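Local atomic coordinates of glutathione S-transferase delta (Bombyx mori, PDB entry 3VK9), a protein that probably catalyses the conjugation of glutathione to electrophilic compounds, working as a homodimeric delta-class transferase of the silkmoth. Residues Ser111-Phe114 with Tyr115-Phe119. Sequence-based numbering, arbitrary orientation.
Sequences SDYF and YPQVF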
ATOM      1  N   SER A 111      11.262  -6.840   3.558  1.00 11.24           N
ATOM      2  CA  SER A 111      10.702  -8.179   3.511  1.00 13.17           C
ATOM      3  C   SER A 111      11.429  -9.039   2.471  1.00 19.08           C
ATOM      4  O   SER A 111      11.876 -10.157   2.778  1.00 17.22           O
ATOM      5  CB  SER A 111       9.204  -8.090   3.193  1.00 16.42           C
ATOM      6  OG  SER A 111       8.624  -9.374   3.123  1.00 27.44           O
ATOM      7  N   ASP A 112      11.566  -8.519   1.251  1.00 16.78           N
ATOM      8  CA  ASP A 112      12.198  -9.280   0.159  1.00 13.03           C
ATOM      9  C   ASP A 112      13.631  -9.670   0.479  1.00 12.47           C
ATOM     10  O   ASP A 112      14.107 -10.756   0.114  1.00 12.74           O
ATOM     11  CB  ASP A 112      12.161  -8.501  -1.163  1.00 20.03           C
ATOM     12  CG  ASP A 112      10.768  -8.454  -1.774  1.00 33.43           C
ATOM     13  OD1 ASP A 112       9.880  -9.200  -1.300  1.00 34.44           O
ATOM     14  OD2 ASP A 112      10.562  -7.673  -2.730  1.00 41.40           O
ATOM     15  N   TYR A 113      14.318  -8.772   1.171  1.00 14.31           N
ATOM     16  CA  TYR A 113      15.717  -8.964   1.503  1.00 15.28           C
ATOM     17  C   TYR A 113      15.902  -9.930   2.668  1.00 15.38           C
ATOM     18  O   TYR A 113      16.751 -10.828   2.624  1.00 15.61           O
ATOM     19  CB  TYR A 113      16.337  -7.608   1.876  1.00 16.38           C
ATOM     20  CG  TYR A 113      17.721  -7.731   2.452  1.00 19.12           C
ATOM     21  CD1 TYR A 113      18.769  -8.215   1.676  1.00 19.40           C
ATOM     22  CD2 TYR A 113      17.989  -7.354   3.768  1.00 19.58           C
ATOM     23  CE1 TYR A 113      20.045  -8.331   2.189  1.00 16.75           C
ATOM     24  CE2 TYR A 113      19.273  -7.461   4.289  1.00 17.99           C
ATOM     25  CZ  TYR A 113      20.294  -7.950   3.493  1.00 18.38           C
ATOM     26  OH  TYR A 113      21.580  -8.068   3.990  1.00 17.69           O
ATOM     27  N   PHE A 114      15.086  -9.735   3.703  1.00 12.30           N
ATOM     28  CA  PHE A 114      15.305 -10.353   5.014  1.00 18.75           C
ATOM     29  C   PHE A 114      14.637 -11.712   5.251  1.00 23.19           C
ATOM     30  O   PHE A 114      15.254 -12.613   5.810  1.00 22.69           O
ATOM     31  CB  PHE A 114      14.892  -9.373   6.116  1.00 16.18           C
ATOM     32  CG  PHE A 114      15.425  -9.724   7.481  1.00 18.04           C
ATOM     33  CD1 PHE A 114      16.749 -10.062   7.652  1.00 18.09           C
ATOM     34  CD2 PHE A 114      14.598  -9.703   8.595  1.00 20.93           C
ATOM     35  CE1 PHE A 114      17.243 -10.379   8.913  1.00 24.96           C
ATOM     36  CE2 PHE A 114      15.086 -10.011   9.854  1.00 21.42           C
ATOM     37  CZ  PHE A 114      16.404 -10.350  10.011  1.00 24.23           C
ATOM     38  N   TYR A 115      13.375 -11.857   4.852  1.00 22.59           N
ATOM     39  CA  TYR A 115      12.613 -13.046   5.233  1.00 21.12           C
ATOM     40  C   TYR A 115      13.033 -14.335   4.521  1.00 25.93           C
ATOM     41  O   TYR A 115      12.897 -15.420   5.083  1.00 25.75           O
ATOM     42  CB  TYR A 115      11.104 -12.794   5.131  1.00 23.93           C
ATOM     43  CG  TYR A 115      10.593 -11.787   6.152  1.00 25.86           C
ATOM     44  CD1 TYR A 115      11.109 -11.749   7.443  1.00 41.75           C
ATOM     45  CD2 TYR A 115       9.604 -10.876   5.825  1.00 29.90           C
ATOM     46  CE1 TYR A 115      10.644 -10.829   8.381  1.00 45.98           C
ATOM     47  CE2 TYR A 115       9.131  -9.957   6.754  1.00 38.72           C
ATOM     48  CZ  TYR A 115       9.658  -9.935   8.028  1.00 47.06           C
ATOM     49  OH  TYR A 115       9.191  -9.019   8.951  1.00 54.68           O
ATOM     50  N   PRO A 116      13.548 -14.227   3.286  1.00 26.50           N
ATOM     51  CA  PRO A 116      14.195 -15.406   2.705  1.00 25.05           C
ATOM     52  C   PRO A 116      15.362 -15.901   3.565  1.00 29.16           C
ATOM     53  O   PRO A 116      15.567 -17.111   3.663  1.00 27.71           O
ATOM     54  CB  PRO A 116      14.718 -14.891   1.362  1.00 28.53           C
ATOM     55  CG  PRO A 116      13.764 -13.801   0.994  1.00 25.25           C
ATOM     56  CD  PRO A 116      13.382 -13.143   2.299  1.00 26.26           C
ATOM     57  N   GLN A 117      16.116 -14.988   4.176  1.00 25.51           N
ATOM     58  CA  GLN A 117      17.246 -15.395   5.012  1.00 24.84           C
ATOM     59  C   GLN A 117      16.782 -16.043   6.314  1.00 22.93           C
ATOM     60  O   GLN A 117      17.383 -17.005   6.794  1.00 32.58           O
ATOM     61  CB  GLN A 117      18.134 -14.201   5.341  1.00 26.40           C
ATOM     62  CG  GLN A 117      18.541 -13.362   4.148  1.00 24.86           C
ATOM     63  CD  GLN A 117      19.468 -12.239   4.568  1.00 27.01           C
ATOM     64  OE1 GLN A 117      20.495 -12.485   5.203  1.00 33.26           O
ATOM     65  NE2 GLN A 117      19.098 -10.999   4.245  1.00 15.61           N
ATOM     66  N   VAL A 118      15.710 -15.514   6.880  1.00 19.59           N
ATOM     67  CA  VAL A 118      15.223 -15.981   8.173  1.00 22.19           C
ATOM     68  C   VAL A 118      14.426 -17.282   8.070  1.00 33.80           C
ATOM     69  O   VAL A 118      14.594 -18.184   8.892  1.00 31.17           O
ATOM     70  CB  VAL A 118      14.348 -14.911   8.850  1.00 22.15           C
ATOM     71  CG1 VAL A 118      13.940 -15.361  10.244  1.00 29.68           C
ATOM     72  CG2 VAL A 118      15.096 -13.581   8.909  1.00 27.69           C
ATOM     73  N   PHE A 119      13.560 -17.376   7.065  1.00 29.76           N
ATOM     74  CA  PHE A 119      12.639 -18.504   6.974  1.00 35.18           C
ATOM     75  C   PHE A 119      12.937 -19.502   5.860  1.00 37.62           C
ATOM     76  O   PHE A 119      12.234 -20.506   5.729  1.00 41.91           O
ATOM     77  CB  PHE A 119      11.201 -18.010   6.843  1.00 29.94           C
ATOM     78  CG  PHE A 119      10.751 -17.178   7.996  1.00 33.75           C
ATOM     79  CD1 PHE A 119      10.674 -15.799   7.882  1.00 33.60           C
ATOM     80  CD2 PHE A 119      10.425 -17.772   9.203  1.00 36.99           C
ATOM     81  CE1 PHE A 119      10.268 -15.032   8.948  1.00 42.69           C
ATOM     82  CE2 PHE A 119      10.012 -17.010  10.276  1.00 39.75           C
ATOM     83  CZ  PHE A 119       9.935 -15.642  10.152  1.00 44.53           C
TER
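Val118 lays its CG2 methyl over the face of the Phe114 ring one turn earlier, 3.6 Å from the centroid. The ring is brought there by CG standing anti to the backbone N (chi1 -163°), while its CD2 meets Tyr115 CE1 obliquely. Pro116 kinks the helix: having no N-H, it leaves the carbonyl of Asp112 without the usual helical bond and sets its own ring carbon CG 3.2 Å from Asp112 O. At the kink the backbone N of Gln117 bonds weakly to Phe114 O rather than to Tyr113 O, and its side-chain NE2 takes the Tyr113 carbonyl instead, at 2.9 Å from O. The N-H points almost straight at that oxygen (171°), which lies in the amide plane, yet the donor stands above the carbonyl plane. Glutamine is long enough, extended beyond CG, to reach back to the carbonyl while NE2 packs 3.3 Å above the centre of the Tyr113 ring, amide and ring planes 73° apart. The kink lies near the C-terminal end of helix 89-119 in the all-helical C-terminal domain of the glutathione transferase fold, where Val210 of helix 195-213 packs on Phe114 and Asp172 takes the hydroxyl of Tyr113. With alanine at Phe114, the Val118 methyl is likely to lose its aromatic face and a gap to open toward Val210. Tyr115 presents its ring edge to Ser111, CD2 lying 3.2 Å from OG, a small group that lets the edge come close as the side chain reaches outward and back toward the preceding turn; its hydroxyl bonds to that of Tyr107.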